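Local coordinates for protein glycosaminoglycan xylosylkinase (Hydra vulgaris, PDB 5XOM) that probably phosphorylates xylose in the glycosaminoglycan linkage region of proteoglycans, as a secretory-pathway kinase of the Fam20 family, at residues I47-M56 with E69-A80; P151-A161 with V204-L214. One frame throughout, in Å; residues are numbered along the deposited sequence.

Interaction 1 (I47-M56 with E69-A80); sequences IHAWDVWHDM and EIYKVLKAMSSA
Ile47 opens the contact through its carbonyl: the end of the Lys72 side chain comes up to it, CE 3.1 Å from Ile47 O, and a water accepts from both Ile47 N and Lys72 NZ, tying the ammonium to the start of the chain segment. His48 then N-caps helix 49-56, its ND1 accepting from Trp50 N at 3.0 Å, with the donor 27° out of the imidazole plane. Ala49 CB lies 3.5 Å from Ala76 CB, closer than carbon atoms usually pack; two methyls let the helices come close here. Trp50 starts away from helix 67-79, but its six-membered ring swings back: CH2 lies 3.7 Å from Ala76 CB, CZ3 meets Met77 CG, and Ala80 CB sits at the ring edge near CZ2. Its indole NE1 bonds to Asp101 O. Val52 CG1, anti to the backbone N, slides past Val73 CG2 at 3.9 Å, while CG2 lies across the Lys72 chain. Val73 is a knob in the hole formed by Ala49, Val52, Trp53 and Met56. A second water donates to Val52 O and, weakly, to Glu69 OE1; Glu69 OE2 bonds to Ser66 of the second subunit. Met56 ends the row: its SD lies 3.7 Å from Ile70 CD1, and the bend at chi3 (58°) folds CE back onto the same CD1, the two side chains meeting at about a right angle. With axes 8.8 Å apart and N-to-C directions at 131°, this is a helix-helix packing with a knob-into-hole centre in the N-terminal part of a Fam20 kinase, beside the second subunit.

Interaction 2 (P151-A161 with V204-L214); sequences PPVVGRYINLA and VTMEGALILWL
Leu210 and Val154 exchange two backbone hydrogen bonds, Leu210 N to Val154 O at 2.8 Å and Val154 N to Leu210 O at 3.0 Å, and Arg156 with Gly208 and Ile158 with Met206 repeat the exchange. The shortest is Met206 N to Ile158 O, 2.7 Å and nearly straight at 172°. Single bonds extend the pairing at both ends, Leu212 N to Pro152 O and Leu160 N to Val204 O. Between the hydrogen-bonded pairs, CA-H groups add contacts, Val153 CA lying 3.2 Å from Leu210 O. Tyr157 and Glu207 run side by side, ring and carboxylate planes 77° apart; a water at the ring edge contacts Tyr157 OH and donates to Glu207 OE2. Glu207 OE1 is held by Arg117 and His132. On the other face Arg156 stretches fully, its CG anti to the backbone N (chi1 -180°), with CB 3.9 Å from Leu210 CD1; its guanidinium forms a salt bridge with Glu163. Back on the Tyr157 face, Val153 CG2 packs on Ile211 CG1 at 3.7 Å. At one end of the pairing Pro152 CG meets Leu212 CD1. At the far end Leu160 crosses Met206, its CG 4.0 Å from Met206 CB and its CD1 equally far from Met206 CE. An alanine at Leu160 is likely to leave the Met206 thioether without this cover and free to turn. The chemistry implies an antiparallel pair held mainly by backbone bonds, with apolar side chains packed along both faces, a polar, partly exposed patch round Tyr157 and Glu207, and charged groups linking it to neighbouring elements, consistent with a strand pair in the N-lobe sheet of a kinase-like fold.

Overall arrangement
Interaction 1 joins two helices by side-chain packing and bridging waters, whereas interaction 2 joins two strands by regular backbone hydrogen bonds. The helix pair is partly buried and borders the second subunit, which packs on Ile47, Val52 and Leu74; the strand pair is more deeply buried, with strand 205-212 inside the five-stranded sheet and 153-159 at its edge. The two contacts lie against each other, their centres about 15 Å apart. Trp53 NE1 probably bonds to Trp213 O, and Arg156 NH1 to Met77 O, while Val73 and Met77 of helix 67-79 rest on Leu212. Helix 67-79 thus packs on helix 49-56 and on this sheet.

Interaction 1 (I47-M56 with E69-A80)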
loop_
_atom_site.group_PDB
_atom_site.type_symbol
_atom_site.label_atom_id
_atom_site.label_comp_id
_atom_site.label_asym_id
_atom_site.label_seq_id
_atom_site.Cartn_x
_atom_site.Cartn_y
_atom_site.Cartn_z
ATOM N N ILE A 47 -4.977 12.223 5.727
ATOM C CA ILE A 47 -5.405 11.987 4.349
ATOM C C ILE A 47 -6.864 11.552 4.382
ATOM O O ILE A 47 -7.220 10.638 5.134
ATOM C CB ILE A 47 -4.544 10.916 3.656
ATOM C CG1 ILE A 47 -3.053 11.231 3.831
ATOM C CG2 ILE A 47 -4.925 10.793 2.176
ATOM C CD1 ILE A 47 -2.128 10.158 3.292
ATOM N N HIS A 48 -7.711 12.204 3.587
ATOM C CA HIS A 48 -9.116 11.822 3.570
ATOM C C HIS A 48 -9.361 10.653 2.624
ATOM O O HIS A 48 -8.731 10.539 1.568
ATOM C CB HIS A 48 -10.023 12.986 3.183
ATOM C CG HIS A 48 -11.469 12.712 3.461
ATOM N ND1 HIS A 48 -12.293 12.074 2.557
ATOM C CD2 HIS A 48 -12.225 12.936 4.564
ATOM C CE1 HIS A 48 -13.500 11.946 3.079
ATOM N NE2 HIS A 48 -13.486 12.458 4.296
ATOM N N ALA A 49 -10.293 9.784 3.021
ATOM C CA ALA A 49 -10.550 8.552 2.282
ATOM C C ALA A 49 -10.950 8.817 0.833
ATOM O O ALA A 49 -10.563 8.062 -0.066
ATOM C CB ALA A 49 -11.626 7.738 2.991
ATOM N N TRP A 50 -11.729 9.873 0.571
ATOM C CA TRP A 50 -12.139 10.079 -0.815
ATOM C C TRP A 50 -10.953 10.444 -1.696
ATOM O O TRP A 50 -10.952 10.120 -2.887
ATOM C CB TRP A 50 -13.231 11.145 -0.926
ATOM C CG TRP A 50 -14.485 10.935 -0.097
ATOM C CD1 TRP A 50 -15.315 11.916 0.367
ATOM C CD2 TRP A 50 -15.058 9.686 0.351
ATOM N NE1 TRP A 50 -16.361 11.367 1.074
ATOM C CE2 TRP A 50 -16.224 10.003 1.083
ATOM C CE3 TRP A 50 -14.699 8.339 0.209
ATOM C CZ2 TRP A 50 -17.030 9.028 1.666
ATOM C CZ3 TRP A 50 -15.500 7.372 0.792
ATOM C CH2 TRP A 50 -16.651 7.721 1.511
ATOM N N ASP A 51 -9.921 11.069 -1.126
ATOM C CA ASP A 51 -8.704 11.314 -1.892
ATOM C C ASP A 51 -7.928 10.023 -2.123
ATOM O O ASP A 51 -7.327 9.836 -3.187
ATOM C CB ASP A 51 -7.834 12.349 -1.179
ATOM C CG ASP A 51 -8.416 13.752 -1.248
ATOM O OD1 ASP A 51 -8.978 14.124 -2.303
ATOM O OD2 ASP A 51 -8.303 14.485 -0.246
ATOM N N VAL A 52 -7.916 9.127 -1.131
ATOM C CA VAL A 52 -7.304 7.814 -1.321
ATOM C C VAL A 52 -7.950 7.090 -2.496
ATOM O O VAL A 52 -7.263 6.463 -3.312
ATOM C CB VAL A 52 -7.396 6.986 -0.027
ATOM C CG1 VAL A 52 -6.842 5.585 -0.252
ATOM C CG2 VAL A 52 -6.649 7.694 1.105
ATOM N N TRP A 53 -9.281 7.164 -2.593
ATOM C CA TRP A 53 -10.000 6.543 -3.703
ATOM C C TRP A 53 -9.625 7.188 -5.033
ATOM O O TRP A 53 -9.321 6.493 -6.009
ATOM C CB TRP A 53 -11.510 6.640 -3.450
ATOM C CG TRP A 53 -12.428 6.298 -4.611
ATOM C CD1 TRP A 53 -13.513 7.018 -5.030
ATOM C CD2 TRP A 53 -12.361 5.148 -5.471
ATOM N NE1 TRP A 53 -14.118 6.399 -6.096
ATOM C CE2 TRP A 53 -13.432 5.248 -6.387
ATOM C CE3 TRP A 53 -11.498 4.049 -5.559
ATOM C CZ2 TRP A 53 -13.667 4.289 -7.374
ATOM C CZ3 TRP A 53 -11.729 3.097 -6.545
ATOM C CH2 TRP A 53 -12.806 3.226 -7.440
ATOM N N HIS A 54 -9.632 8.521 -5.090
ATOM C CA HIS A 54 -9.353 9.197 -6.354
ATOM C C HIS A 54 -7.928 8.942 -6.831
ATOM O O HIS A 54 -7.692 8.848 -8.040
ATOM C CB HIS A 54 -9.605 10.699 -6.219
ATOM C CG HIS A 54 -11.051 11.062 -6.077
ATOM N ND1 HIS A 54 -11.540 12.309 -6.403
ATOM C CD2 HIS A 54 -12.114 10.346 -5.638
ATOM C CE1 HIS A 54 -12.840 12.343 -6.176
ATOM N NE2 HIS A 54 -13.214 11.166 -5.709
ATOM N N ASP A 55 -6.974 8.820 -5.909
ATOM C CA ASP A 55 -5.568 8.682 -6.272
ATOM C C ASP A 55 -5.129 7.249 -6.546
ATOM O O ASP A 55 -4.045 7.059 -7.111
ATOM C CB ASP A 55 -4.670 9.252 -5.170
ATOM C CG ASP A 55 -4.820 10.747 -5.006
ATOM O OD1 ASP A 55 -5.238 11.422 -5.973
ATOM O OD2 ASP A 55 -4.508 11.245 -3.904
ATOM N N MET A 56 -5.905 6.238 -6.157
ATOM C CA MET A 56 -5.437 4.872 -6.350
ATOM C C MET A 56 -5.749 4.326 -7.738
ATOM O O MET A 56 -5.153 3.320 -8.136
ATOM C CB MET A 56 -6.020 3.931 -5.275
ATOM C CG MET A 56 -7.456 3.467 -5.497
ATOM S SD MET A 56 -7.966 2.129 -4.371
ATOM C CE MET A 56 -7.698 2.871 -2.761
ATOM N N GLU A 69 -5.011 0.930 2.557
ATOM C CA GLU A 69 -5.665 1.926 1.713
ATOM C C GLU A 69 -7.122 1.556 1.444
ATOM O O GLU A 69 -8.003 2.423 1.487
ATOM C CB GLU A 69 -4.892 2.090 0.405
ATOM C CG GLU A 69 -3.473 2.620 0.594
ATOM C CD GLU A 69 -2.827 3.081 -0.706
ATOM O OE1 GLU A 69 -3.557 3.277 -1.698
ATOM O OE2 GLU A 69 -1.591 3.261 -0.733
ATOM N N ILE A 70 -7.395 0.276 1.179
ATOM C CA ILE A 70 -8.755 -0.145 0.844
ATOM C C ILE A 70 -9.658 -0.103 2.073
ATOM O O ILE A 70 -10.785 0.411 2.010
ATOM C CB ILE A 70 -8.740 -1.537 0.184
ATOM C CG1 ILE A 70 -8.183 -1.416 -1.232
ATOM C CG2 ILE A 70 -10.135 -2.120 0.116
ATOM C CD1 ILE A 70 -9.118 -0.653 -2.169
ATOM N N TYR A 71 -9.184 -0.621 3.216
ATOM C CA TYR A 71 -10.002 -0.559 4.431
ATOM C C TYR A 71 -10.294 0.876 4.836
ATOM O O TYR A 71 -11.363 1.161 5.387
ATOM C CB TYR A 71 -9.336 -1.282 5.605
ATOM C CG TYR A 71 -9.343 -2.792 5.517
ATOM C CD1 TYR A 71 -9.437 -3.437 4.290
ATOM C CD2 TYR A 71 -9.289 -3.574 6.668
ATOM C CE1 TYR A 71 -9.438 -4.812 4.203
ATOM C CE2 TYR A 71 -9.295 -4.960 6.591
ATOM C CZ TYR A 71 -9.367 -5.568 5.353
ATOM O OH TYR A 71 -9.380 -6.938 5.243
ATOM N N LYS A 72 -9.359 1.791 4.584
ATOM C CA LYS A 72 -9.612 3.198 4.872
ATOM C C LYS A 72 -10.808 3.707 4.079
ATOM O O LYS A 72 -11.641 4.456 4.604
ATOM C CB LYS A 72 -8.357 4.014 4.557
ATOM C CG LYS A 72 -8.431 5.490 4.907
ATOM C CD LYS A 72 -7.060 6.118 4.707
ATOM C CE LYS A 72 -7.079 7.593 4.996
ATOM N NZ LYS A 72 -7.043 7.839 6.461
ATOM N N VAL A 73 -10.901 3.317 2.805
ATOM C CA VAL A 73 -12.023 3.737 1.973
ATOM C C VAL A 73 -13.305 3.027 2.404
ATOM O O VAL A 73 -14.359 3.658 2.547
ATOM C CB VAL A 73 -11.694 3.494 0.489
ATOM C CG1 VAL A 73 -12.912 3.774 -0.388
ATOM C CG2 VAL A 73 -10.517 4.368 0.063
ATOM N N LEU A 74 -13.233 1.712 2.641
ATOM C CA LEU A 74 -14.415 0.957 3.064
ATOM C C LEU A 74 -14.964 1.477 4.388
ATOM O O LEU A 74 -16.185 1.595 4.562
ATOM C CB LEU A 74 -14.079 -0.532 3.175
ATOM C CG LEU A 74 -13.628 -1.241 1.895
ATOM C CD1 LEU A 74 -13.401 -2.737 2.155
ATOM C CD2 LEU A 74 -14.673 -1.047 0.788
ATOM N N LYS A 75 -14.080 1.789 5.337
ATOM C CA LYS A 75 -14.533 2.326 6.617
ATOM C C LYS A 75 -15.280 3.640 6.431
ATOM O O LYS A 75 -16.301 3.884 7.086
ATOM C CB LYS A 75 -13.339 2.522 7.552
ATOM C CG LYS A 75 -13.698 3.011 8.952
ATOM C CD LYS A 75 -12.433 3.152 9.792
ATOM C CE LYS A 75 -12.739 3.667 11.184
ATOM N NZ LYS A 75 -13.626 2.717 11.897
ATOM N N ALA A 76 -14.794 4.500 5.535
ATOM C CA ALA A 76 -15.483 5.764 5.301
ATOM C C ALA A 76 -16.844 5.542 4.656
ATOM O O ALA A 76 -17.822 6.204 5.018
ATOM C CB ALA A 76 -14.624 6.682 4.434
ATOM N N MET A 77 -16.919 4.633 3.676
ATOM C CA MET A 77 -18.212 4.285 3.085
ATOM C C MET A 77 -19.170 3.752 4.141
ATOM O O MET A 77 -20.377 4.018 4.092
ATOM C CB MET A 77 -18.044 3.250 1.969
ATOM C CG MET A 77 -17.247 3.719 0.756
ATOM S SD MET A 77 -16.759 2.311 -0.263
ATOM C CE MET A 77 -18.355 1.754 -0.888
ATOM N N SER A 78 -18.649 2.986 5.097
ATOM C CA SER A 78 -19.501 2.352 6.094
ATOM C C SER A 78 -20.145 3.371 7.023
ATOM O O SER A 78 -21.296 3.186 7.433
ATOM C CB SER A 78 -18.680 1.340 6.891
ATOM O OG SER A 78 -19.372 0.947 8.053
ATOM N N SER A 79 -19.451 4.468 7.334
ATOM C CA SER A 79 -19.912 5.383 8.369
ATOM C C SER A 79 -20.263 6.787 7.891
ATOM O O SER A 79 -20.865 7.539 8.663
ATOM C CB SER A 79 -18.856 5.494 9.481
ATOM O OG SER A 79 -17.629 5.979 8.964
ATOM N N ALA A 80 -19.929 7.160 6.656
ATOM C CA ALA A 80 -20.165 8.526 6.200
ATOM C C ALA A 80 -21.645 8.893 6.247
ATOM O O ALA A 80 -22.520 8.081 5.932
ATOM C CB ALA A 80 -19.637 8.712 4.777
HETATM O O HOH W 1 -5.456 10.114 7.900
HETATM O O HOH W 2 -4.367 6.170 -3.070
#

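Interaction 2 (P151-A161 with V204-L214)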
loop_
_atom_site.group_PDB
_atom_site.type_symbol
_atom_site.label_atom_id
_atom_site.label_comp_id
_atom_site.label_asym_id
_atom_site.label_seq_id
_atom_site.Cartn_x
_atom_site.Cartn_y
_atom_site.Cartn_z
ATOM N N PRO A 151 -14.969 -1.582 -8.429
ATOM C CA PRO A 151 -15.041 -0.473 -7.486
ATOM C C PRO A 151 -15.363 -1.007 -6.038
ATOM O O PRO A 151 -16.044 -2.017 -5.920
ATOM C CB PRO A 151 -16.177 0.405 -8.000
ATOM C CG PRO A 151 -16.665 -0.211 -9.246
ATOM C CD PRO A 151 -16.043 -1.545 -9.441
ATOM N N PRO A 152 -14.852 -0.316 -5.042
ATOM C CA PRO A 152 -15.131 -0.744 -3.644
ATOM C C PRO A 152 -16.621 -0.849 -3.330
ATOM O O PRO A 152 -17.431 -0.009 -3.728
ATOM C CB PRO A 152 -14.458 0.355 -2.811
ATOM C CG PRO A 152 -13.343 0.867 -3.677
ATOM C CD PRO A 152 -13.689 0.583 -5.128
ATOM N N VAL A 153 -16.971 -1.899 -2.581
ATOM C CA VAL A 153 -18.340 -2.178 -2.144
ATOM C C VAL A 153 -18.339 -2.451 -0.646
ATOM O O VAL A 153 -17.487 -3.190 -0.142
ATOM C CB VAL A 153 -18.940 -3.383 -2.896
ATOM C CG1 VAL A 153 -20.389 -3.604 -2.476
ATOM C CG2 VAL A 153 -18.815 -3.203 -4.416
ATOM N N VAL A 154 -19.320 -1.895 0.064
ATOM C CA VAL A 154 -19.494 -2.183 1.483
ATOM C C VAL A 154 -20.962 -2.471 1.779
ATOM O O VAL A 154 -21.864 -1.879 1.172
ATOM C CB VAL A 154 -18.979 -1.023 2.367
ATOM C CG1 VAL A 154 -20.036 0.067 2.531
ATOM C CG2 VAL A 154 -18.575 -1.543 3.702
ATOM N N GLY A 155 -21.191 -3.409 2.700
ATOM C CA GLY A 155 -22.517 -3.614 3.233
ATOM C C GLY A 155 -22.838 -2.591 4.305
ATOM O O GLY A 155 -21.957 -2.068 4.988
ATOM N N ARG A 156 -24.124 -2.272 4.431
ATOM C CA ARG A 156 -24.497 -1.297 5.441
ATOM C C ARG A 156 -25.972 -1.413 5.784
ATOM O O ARG A 156 -26.797 -1.671 4.905
ATOM C CB ARG A 156 -24.196 0.110 4.942
ATOM C CG ARG A 156 -24.541 1.183 5.928
ATOM C CD ARG A 156 -23.861 2.477 5.513
ATOM N NE ARG A 156 -24.455 3.643 6.146
ATOM C CZ ARG A 156 -23.993 4.876 6.001
ATOM N NH1 ARG A 156 -22.918 5.142 5.249
ATOM N NH2 ARG A 156 -24.592 5.889 6.623
ATOM N N TYR A 157 -26.294 -1.202 7.060
ATOM C CA TYR A 157 -27.674 -1.118 7.526
ATOM C C TYR A 157 -28.094 0.345 7.553
ATOM O O TYR A 157 -27.531 1.140 8.311
ATOM C CB TYR A 157 -27.829 -1.741 8.912
ATOM C CG TYR A 157 -27.496 -3.218 8.976
ATOM C CD1 TYR A 157 -28.396 -4.174 8.518
ATOM C CD2 TYR A 157 -26.293 -3.657 9.521
ATOM C CE1 TYR A 157 -28.104 -5.526 8.581
ATOM C CE2 TYR A 157 -25.993 -5.011 9.595
ATOM C CZ TYR A 157 -26.902 -5.938 9.122
ATOM O OH TYR A 157 -26.609 -7.280 9.195
ATOM N N ILE A 158 -29.063 0.700 6.715
ATOM C CA ILE A 158 -29.506 2.080 6.534
ATOM C C ILE A 158 -30.799 2.291 7.305
ATOM O O ILE A 158 -31.780 1.572 7.085
ATOM C CB ILE A 158 -29.725 2.408 5.048
ATOM C CG1 ILE A 158 -28.452 2.153 4.228
ATOM C CG2 ILE A 158 -30.186 3.844 4.906
ATOM C CD1 ILE A 158 -27.347 3.157 4.473
ATOM N N ASN A 159 -30.818 3.283 8.194
ATOM C CA ASN A 159 -32.072 3.716 8.810
ATOM C C ASN A 159 -32.780 4.635 7.820
ATOM O O ASN A 159 -32.429 5.809 7.690
ATOM C CB ASN A 159 -31.818 4.431 10.131
ATOM C CG ASN A 159 -33.108 4.872 10.813
ATOM O OD1 ASN A 159 -34.049 5.340 10.172
ATOM N ND2 ASN A 159 -33.147 4.732 12.125
ATOM N N LEU A 160 -33.795 4.113 7.128
ATOM C CA LEU A 160 -34.447 4.905 6.089
ATOM C C LEU A 160 -35.112 6.146 6.670
ATOM O O LEU A 160 -35.081 7.217 6.055
ATOM C CB LEU A 160 -35.479 4.063 5.338
ATOM C CG LEU A 160 -34.982 2.890 4.495
ATOM C CD1 LEU A 160 -36.176 2.114 3.961
ATOM C CD2 LEU A 160 -34.088 3.384 3.355
ATOM N N ALA A 161 -35.698 6.029 7.866
ATOM C CA ALA A 161 -36.415 7.158 8.450
ATOM C C ALA A 161 -35.464 8.281 8.847
ATOM O O ALA A 161 -35.741 9.454 8.580
ATOM C CB ALA A 161 -37.234 6.694 9.656
ATOM N N VAL A 204 -37.694 -0.020 9.925
ATOM C CA VAL A 204 -37.121 1.047 9.107
ATOM C C VAL A 204 -35.661 0.811 8.746
ATOM O O VAL A 204 -35.052 1.675 8.104
ATOM C CB VAL A 204 -37.282 2.433 9.770
ATOM C CG1 VAL A 204 -38.746 2.738 10.042
ATOM C CG2 VAL A 204 -36.486 2.505 11.053
ATOM N N THR A 205 -35.077 -0.319 9.124
ATOM C CA THR A 205 -33.654 -0.579 8.892
ATOM C C THR A 205 -33.501 -1.423 7.633
ATOM O O THR A 205 -33.932 -2.581 7.598
ATOM C CB THR A 205 -33.027 -1.275 10.098
ATOM O OG1 THR A 205 -33.226 -0.449 11.257
ATOM C CG2 THR A 205 -31.530 -1.503 9.890
ATOM N N MET A 206 -32.886 -0.853 6.597
ATOM C CA MET A 206 -32.755 -1.550 5.325
ATOM C C MET A 206 -31.303 -1.931 5.074
ATOM O O MET A 206 -30.415 -1.068 5.043
ATOM C CB MET A 206 -33.310 -0.709 4.176
ATOM C CG MET A 206 -33.147 -1.352 2.809
ATOM S SD MET A 206 -33.633 -0.249 1.480
ATOM C CE MET A 206 -35.318 -0.718 1.257
ATOM N N GLU A 207 -31.078 -3.228 4.896
ATOM C CA GLU A 207 -29.777 -3.768 4.541
ATOM C C GLU A 207 -29.525 -3.583 3.049
ATOM O O GLU A 207 -30.430 -3.763 2.225
ATOM C CB GLU A 207 -29.733 -5.255 4.914
ATOM C CG GLU A 207 -28.450 -5.991 4.573
ATOM C CD GLU A 207 -28.552 -7.496 4.822
ATOM O OE1 GLU A 207 -27.922 -8.270 4.072
ATOM O OE2 GLU A 207 -29.273 -7.908 5.755
ATOM N N GLY A 208 -28.292 -3.235 2.701
ATOM C CA GLY A 208 -27.940 -3.125 1.300
ATOM C C GLY A 208 -26.444 -2.996 1.112
ATOM O O GLY A 208 -25.666 -3.089 2.063
ATOM N N ALA A 209 -26.053 -2.778 -0.142
ATOM C CA ALA A 209 -24.659 -2.614 -0.531
ATOM C C ALA A 209 -24.459 -1.235 -1.141
ATOM O O ALA A 209 -25.310 -0.753 -1.895
ATOM C CB ALA A 209 -24.232 -3.699 -1.536
ATOM N N LEU A 210 -23.340 -0.599 -0.804
ATOM C CA LEU A 210 -22.946 0.685 -1.374
ATOM C C LEU A 210 -21.765 0.461 -2.310
ATOM O O LEU A 210 -20.780 -0.182 -1.921
ATOM C CB LEU A 210 -22.563 1.683 -0.274
ATOM C CG LEU A 210 -23.648 2.417 0.527
ATOM C CD1 LEU A 210 -24.550 1.466 1.272
ATOM C CD2 LEU A 210 -23.002 3.374 1.514
ATOM N N ILE A 211 -21.857 0.990 -3.534
ATOM C CA ILE A 211 -20.798 0.875 -4.534
ATOM C C ILE A 211 -20.339 2.276 -4.916
ATOM O O ILE A 211 -21.157 3.104 -5.332
ATOM C CB ILE A 211 -21.267 0.110 -5.784
ATOM C CG1 ILE A 211 -21.809 -1.272 -5.407
ATOM C CG2 ILE A 211 -20.104 -0.029 -6.784
ATOM C CD1 ILE A 211 -23.320 -1.346 -5.344
ATOM N N LEU A 212 -19.034 2.530 -4.791
ATOM C CA LEU A 212 -18.475 3.842 -5.107
ATOM C C LEU A 212 -18.589 4.184 -6.584
ATOM O O LEU A 212 -18.273 3.371 -7.462
ATOM C CB LEU A 212 -16.997 3.921 -4.730
ATOM C CG LEU A 212 -16.575 4.076 -3.281
ATOM C CD1 LEU A 212 -15.061 4.102 -3.224
ATOM C CD2 LEU A 212 -17.165 5.349 -2.686
ATOM N N TRP A 213 -18.986 5.424 -6.849
ATOM C CA TRP A 213 -18.802 5.999 -8.172
ATOM C C TRP A 213 -17.328 6.132 -8.510
ATOM O O TRP A 213 -16.509 6.492 -7.660
ATOM C CB TRP A 213 -19.416 7.386 -8.240
ATOM C CG TRP A 213 -20.846 7.424 -8.508
ATOM C CD1 TRP A 213 -21.731 6.432 -8.232
ATOM C CD2 TRP A 213 -21.571 8.475 -9.117
ATOM N NE1 TRP A 213 -22.991 6.828 -8.627
ATOM C CE2 TRP A 213 -22.922 8.076 -9.176
ATOM C CE3 TRP A 213 -21.217 9.730 -9.613
ATOM C CZ2 TRP A 213 -23.914 8.884 -9.713
ATOM C CZ3 TRP A 213 -22.210 10.526 -10.144
ATOM C CH2 TRP A 213 -23.548 10.107 -10.193
ATOM N N LEU A 214 -17.000 5.875 -9.768
ATOM C CA LEU A 214 -15.706 6.278 -10.281
ATOM C C LEU A 214 -15.643 7.805 -10.368
ATOM O O LEU A 214 -16.651 8.454 -10.670
ATOM C CB LEU A 214 -15.460 5.661 -11.662
ATOM C CG LEU A 214 -14.877 4.244 -11.702
ATOM C CD1 LEU A 214 -15.816 3.232 -11.046
ATOM C CD2 LEU A 214 -14.584 3.843 -13.129
HETATM O O HOH W 3 -27.791 -9.222 7.931
#